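Local coordinates for protein transcriptional regulator, LysR family (Vibrio cholerae, PDB 3SZP) that activates virulence genes as a LysR-type transcriptional regulator, probably binding promoter DNA through a winged helix-turn-helix domain and sensing conditions through a periplasmic-binding-protein-like regulatory domain, at residues I93-P98 with V140-G145; K161-A166 with L250-S255; H184-L189 with L231-M236; W197-S202 with W257-R262. All blocks are in the same frame, centred on the assembly; numbering follows the deposited sequence.

Contact 1. Residues I93-P98 with V140-G145; sequences IRISAP and VIFRVG
I95 and F142 meet on one face of a sheet whose strands 93-98 and 140-144 run side by side in the same direction, their axes 4.6 Å apart and only 5° from parallel. Three backbone hydrogen bonds join them: V140 N to R94 O, S96 N to V140 O, and F142 N to S96 O, the shortest at 2.7 Å. Between these bonds the backbone carbonyls also receive CA-H contacts, as from I95 CA to V140 O at 3.2 Å.

The phenyl of F142 can be followed outward. Its CB sits 4.2 Å from A97 CB and an equal distance from P98 CD. With CG anti to the carbonyl carbon (chi1 -63°), the ring swings back along the strand toward I95. There CD1 lies 3.5 Å from I95 CG2, CE1 is equally close to the same methyl, and the methyl arrives at the ring edge, near its plane. Beyond the segments, F110 of helix 102-116 and F281 of helix 276-287 pack against the ring.

The other face carries S96 and I141, where S96 OG approaches I141 CG2 at 4.1 Å. A water bridges the strands here: it donates to F142 O and hydrogen-bonds S96 OG at 2.9 Å. R94 turns its guanidinium away from strand 140-144, to a salt bridge with E123 and a hydrogen bond to E137 O.

Parallel neighbours with apolar side chains buried beneath helices are characteristic of the alpha/beta subdomains in the periplasmic-binding-protein fold, here the LysR substrate-binding domain.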
loop_
_atom_site.group_PDB
_atom_site.type_symbol
_atom_site.label_atom_id
_atom_site.label_comp_id
_atom_site.label_asym_id
_atom_site.label_seq_id
_atom_site.Cartn_x
_atom_site.Cartn_y
_atom_site.Cartn_z
ATOM N N ILE A 93 9.745 30.314 22.897
ATOM C CA ILE A 93 11.018 29.700 22.573
ATOM C C ILE A 93 10.823 28.212 22.276
ATOM O O ILE A 93 9.999 27.531 22.893
ATOM C CB ILE A 93 12.084 29.945 23.664
ATOM C CG1 ILE A 93 11.841 29.086 24.895
ATOM C CG2 ILE A 93 12.125 31.419 24.065
ATOM C CD1 ILE A 93 12.767 29.450 26.055
ATOM N N ARG A 94 11.572 27.715 21.307
ATOM C CA ARG A 94 11.392 26.351 20.841
ATOM C C ARG A 94 12.590 25.499 21.250
ATOM O O ARG A 94 13.741 25.813 20.922
ATOM C CB ARG A 94 11.214 26.360 19.330
ATOM C CG ARG A 94 10.547 25.135 18.773
ATOM C CD ARG A 94 10.126 25.375 17.315
ATOM N NE ARG A 94 9.442 24.214 16.765
ATOM C CZ ARG A 94 10.000 23.354 15.924
ATOM N NH1 ARG A 94 11.258 23.533 15.537
ATOM N NH2 ARG A 94 9.297 22.321 15.461
ATOM N N ILE A 95 12.307 24.426 21.981
ATOM C CA ILE A 95 13.333 23.581 22.560
ATOM C C ILE A 95 13.156 22.129 22.123
ATOM O O ILE A 95 12.028 21.619 22.102
ATOM C CB ILE A 95 13.244 23.637 24.088
ATOM C CG1 ILE A 95 13.380 25.079 24.561
ATOM C CG2 ILE A 95 14.304 22.746 24.725
ATOM C CD1 ILE A 95 13.137 25.252 26.033
ATOM N N SER A 96 14.264 21.474 21.775
ATOM C CA SER A 96 14.273 20.038 21.528
ATOM C C SER A 96 14.999 19.361 22.690
ATOM O O SER A 96 15.976 19.902 23.212
ATOM C CB SER A 96 14.973 19.722 20.199
ATOM O OG SER A 96 15.277 18.344 20.072
ATOM N N ALA A 97 14.511 18.193 23.111
ATOM C CA ALA A 97 15.099 17.492 24.248
ATOM C C ALA A 97 14.877 16.001 24.134
ATOM O O ALA A 97 14.000 15.551 23.397
ATOM C CB ALA A 97 14.539 18.024 25.578
ATOM N N PRO A 98 15.677 15.216 24.868
ATOM C CA PRO A 98 15.584 13.763 24.702
ATOM C C PRO A 98 14.323 13.211 25.342
ATOM O O PRO A 98 13.812 13.782 26.310
ATOM C CB PRO A 98 16.835 13.249 25.419
ATOM C CG PRO A 98 17.181 14.276 26.385
ATOM C CD PRO A 98 16.759 15.602 25.791
ATOM N N VAL A 140 16.941 26.206 21.350
ATOM C CA VAL A 140 17.865 25.467 22.188
ATOM C C VAL A 140 17.604 23.977 22.044
ATOM O O VAL A 140 16.456 23.523 22.076
ATOM C CB VAL A 140 17.713 25.835 23.673
ATOM C CG1 VAL A 140 18.803 25.162 24.489
ATOM C CG2 VAL A 140 17.753 27.362 23.866
ATOM N N ILE A 141 18.678 23.223 21.882
ATOM C CA ILE A 141 18.600 21.778 21.800
ATOM C C ILE A 141 19.320 21.178 23.010
ATOM O O ILE A 141 20.482 21.497 23.273
ATOM C CB ILE A 141 19.235 21.263 20.485
ATOM C CG1 ILE A 141 18.584 21.928 19.276
ATOM C CG2 ILE A 141 19.101 19.760 20.366
ATOM C CD1 ILE A 141 19.321 21.677 17.948
ATOM N N PHE A 142 18.613 20.354 23.773
ATOM C CA PHE A 142 19.251 19.550 24.804
ATOM C C PHE A 142 19.466 18.141 24.269
ATOM O O PHE A 142 18.539 17.525 23.738
ATOM C CB PHE A 142 18.404 19.503 26.078
ATOM C CG PHE A 142 18.216 20.842 26.727
ATOM C CD1 PHE A 142 17.216 21.702 26.304
ATOM C CD2 PHE A 142 19.051 21.250 27.758
ATOM C CE1 PHE A 142 17.061 22.951 26.909
ATOM C CE2 PHE A 142 18.880 22.483 28.363
ATOM C CZ PHE A 142 17.890 23.328 27.935
ATOM N N ARG A 143 20.687 17.636 24.401
ATOM C CA ARG A 143 20.988 16.293 23.930
ATOM C C ARG A 143 21.928 15.526 24.856
ATOM O O ARG A 143 22.591 16.102 25.714
ATOM C CB ARG A 143 21.559 16.332 22.505
ATOM C CG ARG A 143 20.561 15.866 21.426
ATOM C CD ARG A 143 21.268 15.598 20.115
ATOM N NE ARG A 143 22.678 15.370 20.405
ATOM C CZ ARG A 143 23.631 15.273 19.494
ATOM N NH1 ARG A 143 23.344 15.384 18.199
ATOM N NH2 ARG A 143 24.882 15.070 19.892
ATOM N N VAL A 144 21.955 14.211 24.679
ATOM C CA VAL A 144 22.923 13.359 25.338
ATOM C C VAL A 144 24.014 13.033 24.340
ATOM O O VAL A 144 23.717 12.757 23.172
ATOM C CB VAL A 144 22.295 12.050 25.770
ATOM C CG1 VAL A 144 23.358 11.131 26.343
ATOM C CG2 VAL A 144 21.179 12.311 26.769
ATOM N N GLY A 145 25.270 13.069 24.786
ATOM C CA GLY A 145 26.392 12.758 23.918
ATOM C C GLY A 145 26.830 13.978 23.128
ATOM O O GLY A 145 26.101 14.978 23.064
HETATM O O HOH W 1 17.162 16.667 21.597
#

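Contact 2. Residues K161-A166 with L250-S255; sequences KDILVA and LVQVLS
V251 and A166 are joined by two backbone hydrogen bonds, as an antiparallel hydrogen-bonded pair between 161-166 and 250-255. V251 N donates to A166 O at 2.8 Å, almost in line with the carbonyl, and A166 N returns a bond to V251 O. A third bond, V253 N to L164 O at 2.9 Å, approaches from above the carbonyl plane, 43° out of it. The same L164 oxygen also receives the CA-H of Q252 at 3.2 Å.

Through these bonds the short strand 251-252 is added to the long strand 153-166, which on its other edge pairs with 233-237 in the mixed sheet of the LysR substrate-binding domain.

Apolar contacts gather about L164. Its CB meets V253 CG2 at 3.7 Å, while CD1 reaches on to L254 CB, the two leucine side chains crossing at a slant. V165 CG1 lies over Q252 CA, and helix 220-228 packs on V165 and L250.

Waters provide the polar bridges. The extended Q252 side chain crosses I163 at about a right angle, and its NE2 donates to two waters. One also accepts from K161 NZ at 2.6 Å; the other accepts from L164 N and donates to V253 O.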
loop_
_atom_site.group_PDB
_atom_site.type_symbol
_atom_site.label_atom_id
_atom_site.label_comp_id
_atom_site.label_asym_id
_atom_site.label_seq_id
_atom_site.Cartn_x
_atom_site.Cartn_y
_atom_site.Cartn_z
ATOM N N LYS A 161 24.889 8.440 35.242
ATOM C CA LYS A 161 25.580 7.191 35.482
ATOM C C LYS A 161 24.544 6.092 35.331
ATOM O O LYS A 161 23.531 6.080 36.035
ATOM C CB LYS A 161 26.182 7.187 36.894
ATOM C CG LYS A 161 26.726 5.834 37.340
ATOM C CD LYS A 161 27.751 5.967 38.473
ATOM C CE LYS A 161 27.121 5.865 39.863
ATOM N NZ LYS A 161 26.727 4.462 40.204
ATOM N N ASP A 162 24.791 5.176 34.403
ATOM C CA ASP A 162 23.869 4.081 34.156
ATOM C C ASP A 162 24.266 2.906 35.017
ATOM O O ASP A 162 25.431 2.508 35.039
ATOM C CB ASP A 162 23.901 3.678 32.676
ATOM C CG ASP A 162 23.496 4.817 31.754
ATOM O OD1 ASP A 162 22.525 5.543 32.067
ATOM O OD2 ASP A 162 24.171 5.003 30.730
ATOM N N ILE A 163 23.301 2.348 35.733
ATOM C CA ILE A 163 23.600 1.242 36.637
ATOM C C ILE A 163 22.637 0.062 36.448
ATOM O O ILE A 163 21.550 0.228 35.907
ATOM C CB ILE A 163 23.579 1.708 38.105
ATOM C CG1 ILE A 163 22.163 2.081 38.519
ATOM C CG2 ILE A 163 24.523 2.913 38.312
ATOM C CD1 ILE A 163 21.983 2.164 40.059
ATOM N N LEU A 164 23.036 -1.118 36.915
ATOM C CA LEU A 164 22.210 -2.311 36.778
ATOM C C LEU A 164 21.363 -2.526 38.026
ATOM O O LEU A 164 21.862 -2.414 39.152
ATOM C CB LEU A 164 23.083 -3.533 36.509
ATOM C CG LEU A 164 23.930 -3.413 35.242
ATOM C CD1 LEU A 164 25.297 -4.100 35.406
ATOM C CD2 LEU A 164 23.178 -3.955 34.031
ATOM N N VAL A 165 20.083 -2.834 37.820
ATOM C CA VAL A 165 19.165 -3.040 38.929
ATOM C C VAL A 165 18.162 -4.141 38.660
ATOM O O VAL A 165 17.809 -4.411 37.497
ATOM C CB VAL A 165 18.389 -1.744 39.289
ATOM C CG1 VAL A 165 19.331 -0.706 39.915
ATOM C CG2 VAL A 165 17.645 -1.184 38.070
ATOM N N ALA A 166 17.696 -4.760 39.735
ATOM C CA ALA A 166 16.611 -5.735 39.685
ATOM C C ALA A 166 15.741 -5.579 40.931
ATOM O O ALA A 166 16.157 -4.949 41.921
ATOM C CB ALA A 166 17.162 -7.139 39.611
ATOM N N LEU A 250 13.963 -1.513 44.161
ATOM C CA LEU A 250 14.957 -1.889 43.163
ATOM C C LEU A 250 16.298 -1.937 43.867
ATOM O O LEU A 250 16.607 -1.038 44.646
ATOM C CB LEU A 250 15.018 -0.865 42.033
ATOM C CG LEU A 250 13.836 -0.830 41.070
ATOM C CD1 LEU A 250 14.007 0.296 40.068
ATOM C CD2 LEU A 250 13.684 -2.170 40.368
ATOM N N VAL A 251 17.091 -2.974 43.619
ATOM C CA VAL A 251 18.447 -3.010 44.158
ATOM C C VAL A 251 19.498 -3.092 43.064
ATOM O O VAL A 251 19.325 -3.785 42.059
ATOM C CB VAL A 251 18.668 -4.165 45.156
ATOM C CG1 VAL A 251 17.692 -4.052 46.343
ATOM C CG2 VAL A 251 18.529 -5.495 44.472
ATOM N N GLN A 252 20.592 -2.367 43.271
ATOM C CA GLN A 252 21.706 -2.398 42.343
ATOM C C GLN A 252 22.371 -3.762 42.373
ATOM O O GLN A 252 22.536 -4.354 43.428
ATOM C CB GLN A 252 22.727 -1.304 42.679
ATOM C CG GLN A 252 23.858 -1.229 41.662
ATOM C CD GLN A 252 24.801 -0.060 41.906
ATOM O OE1 GLN A 252 24.710 0.621 42.922
ATOM N NE2 GLN A 252 25.723 0.165 40.977
ATOM N N VAL A 253 22.732 -4.268 41.209
ATOM C CA VAL A 253 23.527 -5.484 41.137
ATOM C C VAL A 253 24.806 -5.200 40.364
ATOM O O VAL A 253 24.905 -4.191 39.679
ATOM C CB VAL A 253 22.759 -6.617 40.437
ATOM C CG1 VAL A 253 21.572 -7.048 41.294
ATOM C CG2 VAL A 253 22.303 -6.176 39.039
ATOM N N LEU A 254 25.777 -6.101 40.462
ATOM C CA LEU A 254 27.045 -5.943 39.756
ATOM C C LEU A 254 27.589 -4.535 39.927
ATOM O O LEU A 254 27.973 -3.887 38.947
ATOM C CB LEU A 254 26.883 -6.271 38.266
ATOM C CG LEU A 254 26.537 -7.738 37.945
ATOM C CD1 LEU A 254 26.251 -7.933 36.472
ATOM C CD2 LEU A 254 27.648 -8.683 38.407
ATOM N N SER A 255 27.639 -4.065 41.169
ATOM C CA SER A 255 28.084 -2.705 41.444
ATOM C C SER A 255 29.514 -2.389 40.984
ATOM O O SER A 255 29.846 -1.223 40.756
ATOM C CB SER A 255 27.914 -2.368 42.933
ATOM O OG SER A 255 28.405 -3.420 43.751
HETATM O O HOH W 2 27.468 2.400 41.545
HETATM O O HOH W 3 25.502 -1.488 38.630
#

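Contact 3. Residues H184-L189 with L231-M236; sequences HQHQLL and LGITLM
Parallel strand pairing between 188-191 and 233-237, within the mixed sheet of the LysR substrate-binding domain, begins where 184-189 meets 231-236. The first link is I233 N to Q187 O at 2.8 Å, nearly straight out from the carbonyl. L189 N then donates to I233 O, tilted 32° from the carbonyl plane.

Just before the paired residues, G232 CA comes within 3.1 Å of Q187 O, so the strands are closely apposed at a residue with no side chain. L189 packs alongside: its CD1 lies 3.4 Å from G232 O, and CD2 extends to L231 CB. On the sheet face of L188 and I233 the two side chains lie alongside each other and point the same way, L188 CD2 meeting I233 CB at 3.9 Å.

With CG1 anti to the carbonyl carbon (chi1 -64°) and the chain extended beyond it, I233 brings CD1 over one face of the H186 imidazole, 4.1 Å from its centroid, in a CH-pi contact. H186 ND1 is hydrogen-bonded to Y170 OH, a partner that probably helps to set the ring's rotation.

The hydroxyl of T234 adds a side-chain bond: OG1 donates to L189 O at 2.6 Å, from above the carbonyl plane. The buried hydroxyl is thereby satisfied by the neighbouring strand, and L189 O gains a side-chain donor from it.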
loop_
_atom_site.group_PDB
_atom_site.type_symbol
_atom_site.label_atom_id
_atom_site.label_comp_id
_atom_site.label_asym_id
_atom_site.label_seq_id
_atom_site.Cartn_x
_atom_site.Cartn_y
_atom_site.Cartn_z
ATOM N N HIS A 184 23.971 -13.346 30.621
ATOM C CA HIS A 184 23.405 -14.190 29.562
ATOM C C HIS A 184 22.429 -15.233 30.104
ATOM O O HIS A 184 21.575 -15.735 29.371
ATOM C CB HIS A 184 24.503 -14.873 28.739
ATOM C CG HIS A 184 25.293 -13.924 27.890
ATOM N ND1 HIS A 184 24.731 -13.200 26.858
ATOM C CD2 HIS A 184 26.603 -13.573 27.922
ATOM C CE1 HIS A 184 25.658 -12.447 26.292
ATOM N NE2 HIS A 184 26.804 -12.657 26.918
ATOM N N GLN A 185 22.559 -15.543 31.390
ATOM C CA GLN A 185 21.697 -16.520 32.049
ATOM C C GLN A 185 20.443 -15.872 32.630
ATOM O O GLN A 185 19.526 -16.561 33.048
ATOM C CB GLN A 185 22.463 -17.235 33.170
ATOM C CG GLN A 185 23.270 -18.445 32.722
ATOM C CD GLN A 185 24.181 -18.133 31.554
ATOM O OE1 GLN A 185 25.199 -17.444 31.708
ATOM N NE2 GLN A 185 23.815 -18.627 30.368
ATOM N N HIS A 186 20.408 -14.544 32.653
ATOM C CA HIS A 186 19.333 -13.818 33.320
ATOM C C HIS A 186 18.320 -13.226 32.362
ATOM O O HIS A 186 18.586 -13.129 31.165
ATOM C CB HIS A 186 19.917 -12.707 34.181
ATOM C CG HIS A 186 20.405 -13.190 35.499
ATOM N ND1 HIS A 186 19.599 -13.223 36.615
ATOM C CD2 HIS A 186 21.605 -13.693 35.877
ATOM C CE1 HIS A 186 20.285 -13.718 37.629
ATOM N NE2 HIS A 186 21.504 -14.007 37.208
ATOM N N GLN A 187 17.171 -12.821 32.909
ATOM C CA GLN A 187 16.149 -12.102 32.146
ATOM C C GLN A 187 16.534 -10.634 32.048
ATOM O O GLN A 187 16.593 -9.935 33.056
ATOM C CB GLN A 187 14.775 -12.236 32.803
ATOM C CG GLN A 187 14.254 -13.653 32.796
ATOM C CD GLN A 187 14.583 -14.358 31.483
ATOM O OE1 GLN A 187 14.025 -14.033 30.435
ATOM N NE2 GLN A 187 15.524 -15.321 31.535
ATOM N N LEU A 188 16.812 -10.165 30.839
ATOM C CA LEU A 188 17.217 -8.769 30.679
ATOM C C LEU A 188 16.096 -7.878 30.145
ATOM O O LEU A 188 15.268 -8.317 29.348
ATOM C CB LEU A 188 18.478 -8.665 29.821
ATOM C CG LEU A 188 19.599 -9.578 30.308
ATOM C CD1 LEU A 188 20.861 -9.346 29.491
ATOM C CD2 LEU A 188 19.883 -9.352 31.819
ATOM N N LEU A 189 16.080 -6.626 30.601
ATOM C CA LEU A 189 15.068 -5.653 30.227
ATOM C C LEU A 189 15.807 -4.433 29.708
ATOM O O LEU A 189 16.592 -3.820 30.436
ATOM C CB LEU A 189 14.219 -5.251 31.432
ATOM C CG LEU A 189 13.736 -6.410 32.312
ATOM C CD1 LEU A 189 13.192 -5.885 33.659
ATOM C CD2 LEU A 189 12.663 -7.232 31.592
ATOM N N LEU A 231 10.675 -8.534 36.648
ATOM C CA LEU A 231 10.777 -9.285 35.409
ATOM C C LEU A 231 12.208 -9.442 34.919
ATOM O O LEU A 231 12.437 -10.111 33.918
ATOM C CB LEU A 231 9.901 -8.666 34.324
ATOM C CG LEU A 231 8.395 -8.705 34.576
ATOM C CD1 LEU A 231 7.682 -7.783 33.561
ATOM C CD2 LEU A 231 7.819 -10.134 34.571
ATOM N N GLY A 232 13.165 -8.850 35.633
ATOM C CA GLY A 232 14.562 -9.028 35.284
ATOM C C GLY A 232 15.469 -7.847 35.575
ATOM O O GLY A 232 15.106 -6.940 36.323
ATOM N N ILE A 233 16.657 -7.874 34.970
ATOM C CA ILE A 233 17.700 -6.879 35.179
ATOM C C ILE A 233 17.723 -5.855 34.046
ATOM O O ILE A 233 17.665 -6.226 32.863
ATOM C CB ILE A 233 19.080 -7.565 35.247
ATOM C CG1 ILE A 233 19.142 -8.489 36.469
ATOM C CG2 ILE A 233 20.198 -6.532 35.310
ATOM C CD1 ILE A 233 20.338 -9.443 36.502
ATOM N N THR A 234 17.812 -4.575 34.394
ATOM C CA THR A 234 17.944 -3.538 33.378
ATOM C C THR A 234 19.130 -2.619 33.669
ATOM O O THR A 234 19.631 -2.566 34.801
ATOM C CB THR A 234 16.689 -2.659 33.274
ATOM O OG1 THR A 234 16.782 -1.841 32.099
ATOM C CG2 THR A 234 16.588 -1.741 34.504
ATOM N N LEU A 235 19.573 -1.904 32.641
ATOM C CA LEU A 235 20.615 -0.883 32.785
ATOM C C LEU A 235 19.912 0.448 32.600
ATOM O O LEU A 235 19.172 0.598 31.617
ATOM C CB LEU A 235 21.689 -1.060 31.704
ATOM C CG LEU A 235 22.883 -0.099 31.728
ATOM C CD1 LEU A 235 23.714 -0.261 33.018
ATOM C CD2 LEU A 235 23.784 -0.253 30.486
ATOM N N MET A 236 20.155 1.414 33.482
ATOM C CA MET A 236 19.258 2.555 33.606
ATOM C C MET A 236 19.936 3.720 34.343
ATOM O O MET A 236 20.623 3.508 35.339
ATOM C CB MET A 236 18.008 2.074 34.369
ATOM C CG MET A 236 16.899 3.090 34.603
ATOM S SD MET A 236 15.535 2.953 33.412
ATOM C CE MET A 236 15.394 1.188 33.201
#

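Contact 4. Residues W197-S202 with W257-R262; sequences WQLTNS and WSSNPR
The first torsions bring N201 and W257 together: N201 CG sits between its backbone N and carbonyl carbon (chi1 76°), and W257 has CG anti to its carbonyl carbon, with the indole turned so that one face meets the asparagine. The contact joins the end of strand 197-200, one arm of a two-stranded antiparallel sheet with 206-209, to the loop leading into strand 262-268 of the LysR substrate-binding domain.

N201 CB lies over the six-membered ring, 3.6 Å from its centroid and 15° off the normal, a CH-pi contact. The two side chains run alongside each other, the amide plane inclined 45° to the indole, and ND2 approaches CZ2 of W257 at 3.5 Å. That ND2 is hydrogen-bonded to E205 OE1, which probably helps to hold the amide in place. L199 comes at the ring's rim, its CB 3.8 Å from W257 CE3 and its carbonyl O near the ring plane. H179 meets the indole edge-to-face.

A single antiparallel bridge fixes the backbones beside the ring. T200 N donates to S258 O, lying in the carbonyl plane, and S258 N answers to T200 O at 2.8 Å. L199 CA adds a CA-H contact to S258 O at 3.3 Å. Farther along, one water donates to Q198 O at 2.7 Å and accepts from N260 N at 2.8 Å.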
loop_
_atom_site.group_PDB
_atom_site.type_symbol
_atom_site.label_atom_id
_atom_site.label_comp_id
_atom_site.label_asym_id
_atom_site.label_seq_id
_atom_site.Cartn_x
_atom_site.Cartn_y
_atom_site.Cartn_z
ATOM N N TRP A 197 24.881 -3.413 26.139
ATOM C CA TRP A 197 25.493 -3.078 27.416
ATOM C C TRP A 197 26.992 -3.303 27.302
ATOM O O TRP A 197 27.457 -4.374 26.894
ATOM C CB TRP A 197 24.906 -3.914 28.550
ATOM C CG TRP A 197 23.413 -3.717 28.790
ATOM C CD1 TRP A 197 22.571 -2.849 28.140
ATOM C CD2 TRP A 197 22.601 -4.428 29.737
ATOM N NE1 TRP A 197 21.291 -2.967 28.642
ATOM C CE2 TRP A 197 21.284 -3.933 29.617
ATOM C CE3 TRP A 197 22.863 -5.435 30.680
ATOM C CZ2 TRP A 197 20.234 -4.412 30.409
ATOM C CZ3 TRP A 197 21.823 -5.909 31.458
ATOM C CH2 TRP A 197 20.525 -5.399 31.318
ATOM N N GLN A 198 27.751 -2.277 27.652
ATOM C CA GLN A 198 29.195 -2.325 27.570
ATOM C C GLN A 198 29.732 -2.020 28.973
ATOM O O GLN A 198 29.734 -0.872 29.427
ATOM C CB GLN A 198 29.663 -1.308 26.529
ATOM C CG GLN A 198 31.074 -0.800 26.697
ATOM C CD GLN A 198 32.103 -1.779 26.176
ATOM O OE1 GLN A 198 32.225 -2.898 26.694
ATOM N NE2 GLN A 198 32.834 -1.380 25.127
ATOM N N LEU A 199 30.159 -3.070 29.670
ATOM C CA LEU A 199 30.430 -2.958 31.090
ATOM C C LEU A 199 31.864 -3.314 31.400
ATOM O O LEU A 199 32.404 -4.278 30.860
ATOM C CB LEU A 199 29.498 -3.868 31.871
ATOM C CG LEU A 199 28.007 -3.710 31.589
ATOM C CD1 LEU A 199 27.240 -4.943 32.055
ATOM C CD2 LEU A 199 27.486 -2.449 32.246
ATOM N N THR A 200 32.469 -2.540 32.294
ATOM C CA THR A 200 33.853 -2.749 32.689
ATOM C C THR A 200 33.957 -2.812 34.215
ATOM O O THR A 200 33.377 -1.981 34.912
ATOM C CB THR A 200 34.732 -1.605 32.156
ATOM O OG1 THR A 200 34.566 -1.521 30.736
ATOM C CG2 THR A 200 36.213 -1.837 32.486
ATOM N N ASN A 201 34.669 -3.804 34.738
ATOM C CA ASN A 201 34.843 -3.883 36.182
ATOM C C ASN A 201 36.138 -3.207 36.593
ATOM O O ASN A 201 36.865 -2.703 35.732
ATOM C CB ASN A 201 34.706 -5.319 36.722
ATOM C CG ASN A 201 35.931 -6.192 36.458
ATOM O OD1 ASN A 201 36.968 -5.728 35.972
ATOM N ND2 ASN A 201 35.809 -7.477 36.797
ATOM N N SER A 202 36.434 -3.171 37.890
ATOM C CA SER A 202 37.610 -2.432 38.326
ATOM C C SER A 202 38.918 -3.134 37.958
ATOM O O SER A 202 39.972 -2.517 37.974
ATOM C CB SER A 202 37.548 -2.111 39.825
ATOM O OG SER A 202 37.212 -3.270 40.554
ATOM N N TRP A 257 30.714 -3.257 38.202
ATOM C CA TRP A 257 30.713 -3.219 36.742
ATOM C C TRP A 257 30.066 -1.934 36.294
ATOM O O TRP A 257 28.885 -1.713 36.554
ATOM C CB TRP A 257 29.934 -4.399 36.184
ATOM C CG TRP A 257 30.664 -5.676 36.329
ATOM C CD1 TRP A 257 30.687 -6.497 37.433
ATOM C CD2 TRP A 257 31.502 -6.293 35.351
ATOM N NE1 TRP A 257 31.481 -7.588 37.185
ATOM C CE2 TRP A 257 31.992 -7.490 35.910
ATOM C CE3 TRP A 257 31.884 -5.956 34.047
ATOM C CZ2 TRP A 257 32.844 -8.342 35.218
ATOM C CZ3 TRP A 257 32.722 -6.803 33.360
ATOM C CH2 TRP A 257 33.197 -7.983 33.948
ATOM N N SER A 258 30.819 -1.079 35.621
ATOM C CA SER A 258 30.290 0.232 35.294
ATOM C C SER A 258 30.149 0.437 33.798
ATOM O O SER A 258 30.740 -0.287 32.986
ATOM C CB SER A 258 31.168 1.335 35.889
ATOM O OG SER A 258 32.479 1.251 35.367
ATOM N N SER A 259 29.343 1.437 33.458
ATOM C CA SER A 259 29.072 1.794 32.082
ATOM C C SER A 259 29.628 3.195 31.845
ATOM O O SER A 259 29.842 3.958 32.787
ATOM C CB SER A 259 27.563 1.772 31.844
ATOM O OG SER A 259 27.254 1.598 30.467
ATOM N N ASN A 260 29.870 3.532 30.590
ATOM C CA ASN A 260 30.396 4.846 30.266
ATOM C C ASN A 260 29.426 5.944 30.718
ATOM O O ASN A 260 28.241 5.897 30.395
ATOM C CB ASN A 260 30.643 4.931 28.754
ATOM C CG ASN A 260 31.641 6.003 28.384
ATOM O OD1 ASN A 260 32.560 6.300 29.148
ATOM N ND2 ASN A 260 31.461 6.604 27.205
ATOM N N PRO A 261 29.920 6.933 31.481
ATOM C CA PRO A 261 29.057 8.065 31.849
ATOM C C PRO A 261 28.620 8.800 30.594
ATOM O O PRO A 261 29.372 8.850 29.629
ATOM C CB PRO A 261 29.978 8.959 32.684
ATOM C CG PRO A 261 31.091 8.073 33.133
ATOM C CD PRO A 261 31.279 7.064 32.039
ATOM N N ARG A 262 27.410 9.337 30.590
ATOM C CA ARG A 262 26.901 10.027 29.417
ATOM C C ARG A 262 26.593 11.495 29.756
ATOM O O ARG A 262 25.924 11.800 30.750
ATOM C CB ARG A 262 25.675 9.298 28.842
ATOM C CG ARG A 262 25.977 7.867 28.349
ATOM C CD ARG A 262 24.718 7.142 27.851
ATOM N NE ARG A 262 23.754 6.863 28.919
ATOM C CZ ARG A 262 22.464 7.199 28.873
ATOM N NH1 ARG A 262 21.970 7.830 27.816
ATOM N NH2 ARG A 262 21.664 6.895 29.878
HETATM O O HOH W 4 29.872 1.698 28.504
HETATM O O HOH W 5 33.905 -9.494 38.703
#

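All four contacts belong to the LysR substrate-binding domain. Contact 1 comes first along the chain and stands apart, its centre 26 to 30 Å from the others, though V144 packs on R262 of contact 4. Contacts 2, 3 and 4 cluster within 10 to 15 Å of one another between centres. Contact 3 is nested in the loop closed by contact 2, with strands 153-166 and 233-237 as neighbours in the mixed sheet, while contact 4 alternates in sequence with both. W197 packs on L164, I233 and L235, and D162 forms a salt bridge with R262. This separation matches the two-subdomain architecture of periplasmic-binding-protein-like domains, with strands 153-166 and 262-268 probably serving as the crossovers between them, as in relatives.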